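Local coordinates for protein AbyA5 (Verrucosispora maris, PDB 4YWF) that catalyses acetate elimination in spirotetronate biosynthesis, as an esterase-like lyase of the alpha/beta-hydrolase superfamily, at residues D108-R111 with G116-R119; L122-G127 with F195-D200; W132-S137 with E164-G169. The protein carries 4 engineered substitutions. All blocks are in the same frame, centred on the assembly; numbering follows the deposited sequence.

Contact 1. Residues D108-R111 with G116-R119; sequences DRWR and GIER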
loop_
_atom_site.group_PDB
_atom_site.type_symbol
_atom_site.label_atom_id
_atom_site.label_comp_id
_atom_site.label_asym_id
_atom_site.label_seq_id
_atom_site.Cartn_x
_atom_site.Cartn_y
_atom_site.Cartn_z
ATOM N N ASP A 108 4.267 -9.924 -14.947
ATOM C CA ASP A 108 4.701 -11.322 -14.765
ATOM C C ASP A 108 5.787 -11.633 -15.833
ATOM O O ASP A 108 6.798 -12.297 -15.540
ATOM C CB ASP A 108 3.543 -12.273 -14.893
ATOM C CG ASP A 108 3.919 -13.730 -14.585
ATOM O OD1 ASP A 108 4.865 -14.085 -13.842
ATOM O OD2 ASP A 108 3.231 -14.584 -15.104
ATOM N N ARG A 109 5.526 -11.167 -17.053
ATOM C CA ARG A 109 6.389 -11.308 -18.202
ATOM C C ARG A 109 7.724 -10.557 -17.940
ATOM O O ARG A 109 8.802 -11.147 -18.057
ATOM C CB ARG A 109 5.670 -10.850 -19.467
ATOM N N TRP A 110 7.653 -9.325 -17.438
ATOM C CA TRP A 110 8.887 -8.622 -17.062
ATOM C C TRP A 110 9.748 -9.282 -15.988
ATOM O O TRP A 110 10.978 -9.361 -16.101
ATOM C CB TRP A 110 8.574 -7.228 -16.575
ATOM C CG TRP A 110 9.800 -6.475 -16.159
ATOM C CD1 TRP A 110 10.633 -5.780 -16.963
ATOM C CD2 TRP A 110 10.267 -6.271 -14.832
ATOM N NE1 TRP A 110 11.598 -5.190 -16.236
ATOM C CE2 TRP A 110 11.400 -5.459 -14.917
ATOM C CE3 TRP A 110 9.832 -6.698 -13.581
ATOM C CZ2 TRP A 110 12.143 -5.069 -13.787
ATOM C CZ3 TRP A 110 10.554 -6.327 -12.467
ATOM C CH2 TRP A 110 11.715 -5.543 -12.574
ATOM N N ARG A 111 9.117 -9.637 -14.887
ATOM C CA ARG A 111 9.835 -10.252 -13.778
ATOM C C ARG A 111 10.448 -11.582 -14.136
ATOM O O ARG A 111 11.408 -11.999 -13.468
ATOM C CB ARG A 111 8.934 -10.437 -12.554
ATOM C CG ARG A 111 7.839 -11.487 -12.733
ATOM C CD ARG A 111 8.281 -12.829 -12.224
ATOM N NE ARG A 111 7.273 -13.839 -12.541
ATOM C CZ ARG A 111 7.204 -15.025 -11.992
ATOM N NH1 ARG A 111 8.063 -15.380 -11.063
ATOM N NH2 ARG A 111 6.203 -15.825 -12.325
ATOM N N GLY A 116 15.313 -13.952 -9.117
ATOM C CA GLY A 116 15.075 -13.581 -7.730
ATOM C C GLY A 116 13.633 -13.174 -7.448
ATOM O O GLY A 116 13.191 -13.350 -6.319
ATOM N N ILE A 117 12.905 -12.655 -8.455
ATOM C CA ILE A 117 11.500 -12.270 -8.245
ATOM C C ILE A 117 10.604 -13.469 -8.381
ATOM O O ILE A 117 10.542 -14.082 -9.432
ATOM C CB ILE A 117 10.979 -11.150 -9.183
ATOM C CG1 ILE A 117 11.917 -9.927 -9.129
ATOM C CG2 ILE A 117 9.568 -10.753 -8.773
ATOM C CD1 ILE A 117 11.389 -8.681 -9.832
ATOM N N GLU A 118 9.891 -13.762 -7.296
ATOM C CA GLU A 118 9.031 -14.907 -7.187
ATOM C C GLU A 118 7.620 -14.538 -6.779
ATOM O O GLU A 118 7.414 -13.677 -5.972
ATOM C CB GLU A 118 9.593 -15.871 -6.148
ATOM C CG GLU A 118 8.819 -17.159 -5.961
ATOM C CD GLU A 118 9.508 -18.092 -4.946
ATOM O OE1 GLU A 118 10.757 -17.997 -4.764
ATOM O OE2 GLU A 118 8.787 -18.903 -4.300
ATOM N N ARG A 119 6.663 -15.233 -7.339
ATOM C CA ARG A 119 5.253 -15.074 -7.000
ATOM C C ARG A 119 4.885 -15.979 -5.839
ATOM O O ARG A 119 5.202 -17.170 -5.842
ATOM C CB ARG A 119 4.419 -15.464 -8.227
ATOM C CG ARG A 119 2.953 -15.707 -7.922
ATOM C CD ARG A 119 2.192 -16.126 -9.162
ATOM N NE ARG A 119 1.666 -14.944 -9.795
ATOM C CZ ARG A 119 1.741 -14.672 -11.087
ATOM N NH1 ARG A 119 2.275 -15.545 -11.958
ATOM N NH2 ARG A 119 1.213 -13.532 -11.519
HETATM O O HOH W 1 11.795 -14.261 -11.917
#

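Contact 2. Residues L122-G127 with F195-D200; sequences LRLPGG and FGVLLD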
loop_
_atom_site.group_PDB
_atom_site.type_symbol
_atom_site.label_atom_id
_atom_site.label_comp_id
_atom_site.label_asym_id
_atom_site.label_seq_id
_atom_site.Cartn_x
_atom_site.Cartn_y
_atom_site.Cartn_z
ATOM N N LEU A 122 -1.274 -17.335 -1.630
ATOM C CA LEU A 122 -1.784 -17.841 -0.377
ATOM C C LEU A 122 -3.284 -18.076 -0.515
ATOM O O LEU A 122 -4.068 -17.161 -0.671
ATOM C CB LEU A 122 -1.518 -16.824 0.742
ATOM C CG LEU A 122 -0.037 -16.492 1.027
ATOM C CD1 LEU A 122 0.638 -15.546 0.009
ATOM C CD2 LEU A 122 0.073 -15.866 2.398
ATOM N N ARG A 123 -3.692 -19.332 -0.479
ATOM C CA ARG A 123 -5.094 -19.681 -0.605
ATOM C C ARG A 123 -5.653 -19.692 0.808
ATOM O O ARG A 123 -5.300 -20.547 1.622
ATOM C CB ARG A 123 -5.217 -21.013 -1.354
ATOM N N LEU A 124 -6.444 -18.680 1.155
ATOM C CA LEU A 124 -6.798 -18.457 2.562
ATOM C C LEU A 124 -8.261 -18.677 2.843
ATOM O O LEU A 124 -9.071 -18.531 1.931
ATOM C CB LEU A 124 -6.460 -17.027 2.988
ATOM C CG LEU A 124 -4.994 -16.763 3.236
ATOM C CD1 LEU A 124 -4.790 -15.255 3.291
ATOM C CD2 LEU A 124 -4.571 -17.437 4.531
ATOM N N PRO A 125 -8.623 -18.960 4.119
ATOM C CA PRO A 125 -10.028 -19.049 4.484
ATOM C C PRO A 125 -10.918 -18.103 3.701
ATOM O O PRO A 125 -11.838 -18.550 3.054
ATOM C CB PRO A 125 -10.025 -18.658 5.979
ATOM C CG PRO A 125 -8.609 -18.294 6.320
ATOM C CD PRO A 125 -7.791 -19.057 5.326
ATOM N N GLY A 126 -10.607 -16.806 3.715
ATOM C CA GLY A 126 -11.474 -15.772 3.127
ATOM C C GLY A 126 -11.267 -15.470 1.653
ATOM O O GLY A 126 -11.925 -14.572 1.100
ATOM N N GLY A 127 -10.305 -16.138 1.015
ATOM C CA GLY A 127 -9.988 -15.879 -0.411
ATOM C C GLY A 127 -8.472 -15.957 -0.707
ATOM O O GLY A 127 -7.633 -16.212 0.170
ATOM N N PHE A 195 -0.362 -9.432 7.853
ATOM C CA PHE A 195 1.062 -9.392 7.888
ATOM C C PHE A 195 1.552 -10.739 8.402
ATOM O O PHE A 195 2.481 -11.290 7.839
ATOM C CB PHE A 195 1.637 -8.244 8.750
ATOM C CG PHE A 195 1.071 -6.889 8.428
ATOM C CD1 PHE A 195 1.593 -6.124 7.413
ATOM C CD2 PHE A 195 0.008 -6.368 9.170
ATOM C CE1 PHE A 195 1.034 -4.889 7.103
ATOM C CE2 PHE A 195 -0.538 -5.125 8.873
ATOM C CZ PHE A 195 -0.015 -4.388 7.866
ATOM N N GLY A 196 0.969 -11.227 9.506
ATOM C CA GLY A 196 1.451 -12.498 10.089
ATOM C C GLY A 196 1.360 -13.657 9.104
ATOM O O GLY A 196 2.238 -14.452 8.995
ATOM N N VAL A 197 0.279 -13.684 8.336
ATOM C CA VAL A 197 0.054 -14.697 7.317
ATOM C C VAL A 197 1.062 -14.652 6.154
ATOM O O VAL A 197 1.406 -15.703 5.625
ATOM C CB VAL A 197 -1.384 -14.618 6.839
ATOM C CG1 VAL A 197 -1.582 -15.400 5.543
ATOM C CG2 VAL A 197 -2.300 -15.108 7.975
ATOM N N LEU A 198 1.612 -13.482 5.841
ATOM C CA LEU A 198 2.672 -13.375 4.863
ATOM C C LEU A 198 3.953 -13.901 5.435
ATOM O O LEU A 198 4.715 -14.588 4.760
ATOM C CB LEU A 198 2.886 -11.892 4.431
ATOM C CG LEU A 198 1.749 -11.262 3.668
ATOM C CD1 LEU A 198 2.025 -9.745 3.696
ATOM C CD2 LEU A 198 1.566 -11.809 2.256
ATOM N N LEU A 199 4.206 -13.577 6.699
ATOM C CA LEU A 199 5.413 -14.064 7.313
ATOM C C LEU A 199 5.386 -15.634 7.422
ATOM O O LEU A 199 6.397 -16.277 7.154
ATOM C CB LEU A 199 5.541 -13.429 8.664
ATOM C CG LEU A 199 5.864 -11.928 8.712
ATOM C CD1 LEU A 199 5.652 -11.451 10.171
ATOM C CD2 LEU A 199 7.261 -11.672 8.181
ATOM N N ASP A 200 4.243 -16.194 7.818
ATOM C CA ASP A 200 4.030 -17.694 7.834
ATOM C C ASP A 200 4.409 -18.349 6.533
ATOM O O ASP A 200 5.064 -19.370 6.536
ATOM C CB ASP A 200 2.566 -18.063 8.165
ATOM C CG ASP A 200 2.190 -17.755 9.601
ATOM O OD1 ASP A 200 3.091 -17.528 10.453
ATOM O OD2 ASP A 200 0.976 -17.678 9.887
#

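Contact 3. Residues W132-S137 with E164-G169; sequences WAAGLS and ELARYG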
loop_
_atom_site.group_PDB
_atom_site.type_symbol
_atom_site.label_atom_id
_atom_site.label_comp_id
_atom_site.label_asym_id
_atom_site.label_seq_id
_atom_site.Cartn_x
_atom_site.Cartn_y
_atom_site.Cartn_z
ATOM N N TRP A 132 4.437 -10.583 -4.530
ATOM C CA TRP A 132 5.684 -10.722 -5.262
ATOM C C TRP A 132 6.799 -10.612 -4.251
ATOM O O TRP A 132 6.690 -9.808 -3.330
ATOM C CB TRP A 132 5.853 -9.618 -6.299
ATOM C CG TRP A 132 4.907 -9.702 -7.402
ATOM C CD1 TRP A 132 3.831 -8.875 -7.645
ATOM C CD2 TRP A 132 4.916 -10.676 -8.458
ATOM N NE1 TRP A 132 3.170 -9.284 -8.804
ATOM C CE2 TRP A 132 3.819 -10.385 -9.313
ATOM C CE3 TRP A 132 5.768 -11.738 -8.790
ATOM C CZ2 TRP A 132 3.533 -11.147 -10.431
ATOM C CZ3 TRP A 132 5.498 -12.468 -9.955
ATOM C CH2 TRP A 132 4.405 -12.162 -10.749
ATOM N N ALA A 133 7.857 -11.404 -4.405
ATOM C CA ALA A 133 8.938 -11.402 -3.432
ATOM C C ALA A 133 10.308 -11.532 -4.079
ATOM O O ALA A 133 10.425 -12.015 -5.202
ATOM C CB ALA A 133 8.752 -12.533 -2.455
ATOM N N ALA A 134 11.332 -11.097 -3.335
ATOM C CA ALA A 134 12.714 -11.276 -3.781
ATOM C C ALA A 134 13.557 -11.371 -2.572
ATOM O O ALA A 134 13.107 -11.016 -1.479
ATOM C CB ALA A 134 13.197 -10.143 -4.651
ATOM N N GLY A 135 14.765 -11.889 -2.754
ATOM C CA GLY A 135 15.713 -12.007 -1.634
ATOM C C GLY A 135 15.391 -13.172 -0.715
ATOM O O GLY A 135 15.930 -13.237 0.383
ATOM N N LEU A 136 14.564 -14.131 -1.149
ATOM C CA LEU A 136 14.289 -15.308 -0.340
ATOM C C LEU A 136 15.451 -16.315 -0.379
ATOM O O LEU A 136 16.153 -16.385 -1.363
ATOM C CB LEU A 136 13.014 -16.049 -0.827
ATOM C CG LEU A 136 11.724 -15.251 -0.937
ATOM C CD1 LEU A 136 10.547 -16.091 -1.382
ATOM C CD2 LEU A 136 11.423 -14.610 0.394
ATOM N N SER A 137 15.619 -17.116 0.685
ATOM C CA SER A 137 16.798 -18.012 0.817
ATOM C C SER A 137 16.631 -18.998 2.001
ATOM O O SER A 137 16.259 -18.602 3.083
ATOM C CB SER A 137 18.084 -17.169 1.019
ATOM O OG SER A 137 19.266 -17.957 0.972
ATOM N N GLU A 164 16.100 -4.139 -5.781
ATOM C CA GLU A 164 16.905 -3.145 -5.053
ATOM C C GLU A 164 16.703 -3.261 -3.549
ATOM O O GLU A 164 17.645 -3.160 -2.796
ATOM C CB GLU A 164 16.609 -1.753 -5.525
ATOM C CG GLU A 164 17.081 -1.527 -6.948
ATOM C CD GLU A 164 15.944 -1.222 -7.891
ATOM O OE1 GLU A 164 15.681 -0.021 -8.051
ATOM O OE2 GLU A 164 15.317 -2.170 -8.465
ATOM N N LEU A 165 15.488 -3.551 -3.104
ATOM C CA LEU A 165 15.274 -3.906 -1.678
ATOM C C LEU A 165 16.002 -5.178 -1.206
ATOM O O LEU A 165 16.621 -5.208 -0.140
ATOM C CB LEU A 165 13.781 -4.036 -1.402
ATOM C CG LEU A 165 12.924 -2.790 -1.540
ATOM C CD1 LEU A 165 11.435 -3.165 -1.362
ATOM C CD2 LEU A 165 13.300 -1.718 -0.542
ATOM N N ALA A 166 15.980 -6.241 -2.001
ATOM C CA ALA A 166 16.826 -7.395 -1.696
ATOM C C ALA A 166 18.340 -7.026 -1.611
ATOM O O ALA A 166 19.052 -7.563 -0.761
ATOM C CB ALA A 166 16.614 -8.496 -2.703
ATOM N N ARG A 167 18.777 -6.086 -2.457
ATOM C CA ARG A 167 20.180 -5.646 -2.517
ATOM C C ARG A 167 20.568 -4.978 -1.187
ATOM O O ARG A 167 21.751 -5.010 -0.805
ATOM C CB ARG A 167 20.414 -4.680 -3.700
ATOM C CG ARG A 167 21.303 -5.214 -4.820
ATOM C CD ARG A 167 20.656 -5.223 -6.218
ATOM N NE ARG A 167 20.399 -3.901 -6.814
ATOM C CZ ARG A 167 21.337 -3.057 -7.263
ATOM N NH1 ARG A 167 20.984 -1.880 -7.766
ATOM N NH2 ARG A 167 22.630 -3.371 -7.194
ATOM N N TYR A 168 19.583 -4.415 -0.467
ATOM C CA TYR A 168 19.836 -3.943 0.893
ATOM C C TYR A 168 19.814 -5.056 1.956
ATOM O O TYR A 168 19.883 -4.761 3.149
ATOM C CB TYR A 168 18.897 -2.834 1.245
ATOM C CG TYR A 168 19.207 -1.481 0.616
ATOM C CD1 TYR A 168 20.363 -0.784 0.968
ATOM C CD2 TYR A 168 18.326 -0.867 -0.252
ATOM C CE1 TYR A 168 20.649 0.468 0.417
ATOM C CE2 TYR A 168 18.585 0.384 -0.790
ATOM C CZ TYR A 168 19.757 1.039 -0.457
ATOM O OH TYR A 168 20.043 2.280 -0.982
ATOM N N GLY A 169 19.743 -6.325 1.545
ATOM C CA GLY A 169 19.775 -7.444 2.519
ATOM C C GLY A 169 18.440 -8.024 3.034
ATOM O O GLY A 169 18.395 -8.907 3.886
#

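Contact 1. Residues D108-R111 with G116-R119
Asp108 and Arg111, on the last turn of helix 94-111, meet Ile117, just before strand 118-124, and Arg119 within it, through a charged network and an apolar patch beside it. Arg119 NH1 comes to Asp108 OD2 at 3.4 Å, a weak hydrogen bond within a salt bridge, and the carboxylate and guanidinium planes stand 64° apart, so the two groups do not pair flat. The other oxygen, OD1, is gripped side-on by Arg111: NE and NH2 both donate to Asp108 OD1, each at 2.7 Å, and the oxygen sits close to the guanidinium plane. Arg111 can make this grip because its CG lies between the backbone N and the carbonyl carbon (chi1 69°) and the chain then bends at chi2, back along the helix. The two arginines come within 4.0 Å, Arg111 NH2 to Arg119 NH1, a proximity that the shared carboxylate probably offsets.

Bonds to backbone carbonyls complete the polar part. Arg111 NH1 donates to Ile117 O at 3.2 Å, tilted 29° from the carbonyl plane. A water lies 2.8 Å from both Arg111 O and Ile117 O.

The apolar part centres on Ile117: its CD1 lies 3.6 Å from Trp110 CZ3, obliquely to the ring, while Ile117 CG2 rests on Arg111 CB. Trp132 of strand 127-134 also touches Asp108, Arg111, Ile117 and Arg119.

Were Arg111 exchanged for a leucine, Asp108 OD1 would lose both of these donors and the carboxylate would probably be freer to turn, with Ile117 O also missing its side-chain partner.

Asp108, Arg111 and Arg119 thus form a three-residue salt-bridge network, pinning the end of a helix to the edge strand that follows it in the alpha/beta-hydrolase sheet.

Contact 2. Residues L122-G127 with F195-D200
Leu124, which meets Val197 across this contact, closes a hairpin with its backbone: Gly127 N donates to Leu124 O at 2.8 Å, and Leu124 N donates to Gly127 O at 2.9 Å. The first bond closes a type I beta turn over Pro125 and Gly126, and the second makes it a tight hairpin between strands 118-124 and 127-134. Gly127 adopts backbone angles at which a side chain would jam against the carbonyl oxygen of Gly126.

No hydrogen bond crosses to the helix; methyl groups make the join. Leu122 and Leu124 project from the same face of the strand, and Val197 CG1 is the methyl they share. Its position anti to the backbone N (chi1 166°) lets it touch both leucines. Leu124 and Val197 reach toward each other tip to tip, with Leu124 CD2 3.8 Å from Val197 CG1. Leu122 instead slides past the valine in the opposite direction, its CD2 3.6 Å from Val197 CG1. The same Leu122 CD2 also rests against the helix backbone, 3.5 Å from Val197 O, and comes to 4.3 Å from Leu198 CD2, a looser touch.

The axes of strand 122-124 and helix 195-200 approach to 10.6 Å, with their N-to-C directions 130° apart, and between these two segments the gap is bridged by Leu122, Leu124, Val197 and Leu198. Behind the contact, Leu198 goes on to Leu146 of strand 143-148 and to Thr175, while Phe195 packs on Leu222, Ala223 and Ala226 of helix 218-226. Helix 194-201 therefore lies with one side on the edge hairpin and others against the central sheet and the next helix.

Contact 3. Residues W132-S137 with E164-G169
This is a small, close apolar contact between the sheet of the alpha/beta-hydrolase fold and one of its helices, where the end of strand 127-134 meets the last turn of helix 162-167. That helix is the connection of a beta-alpha-beta crossover: it leads from strand 143-148 to its parallel neighbour 171-174, which in turn pairs antiparallel with 127-134, Ala134 bonding through its backbone to Ala172. The helix end is thus brought over the point where strand 127-134 runs out.

One methyl carries the contact. Ala166 CB comes over the backbone of Gly135, 3.8 Å from Gly135 CA and 3.9 Å from Gly135 N, and stands 4.3 Å from Ala134 CB. Two alanines and a glycine let the chains come near, Gly135 CA and Ala166 CA being 4.7 Å apart. No hydrogen bond links the two segments directly, but Arg142 reaches both, with weak bonds from its NE to Gly135 O and from its NH2 to Ala166 O.

Ala166 O has a firmer partner too, since Gly169 N donates to it at 2.7 Å where the chain turns out of the helix. On the strand side Gly135 takes a positive phi of 77° where strand 127-134 ends. Any beta carbon on this glycine would point at the helix and land just 3.0 Å from Ala166 CB.

In the fold
Along the chain, contact 1 closes first, and contact 3 is nested inside the loop that contact 2 closes. Contacts 1 and 2 sit near the two ends of strand 118-124, their centres about 20 Å apart. Contact 3 uses the next strand, 127-134, and its centre is about 12 Å from that of contact 1 and about 20 Å from that of contact 2. Contacts 1 and 3 touch: Glu118 N and Ala133 O probably form a hydrogen bond, and Trp132 packs on Arg111 and Arg119. The three contacts together join the antiparallel edge of the eight-stranded sheet to helices 94-111, 194-201 and 162-167, well away from the chain's centre.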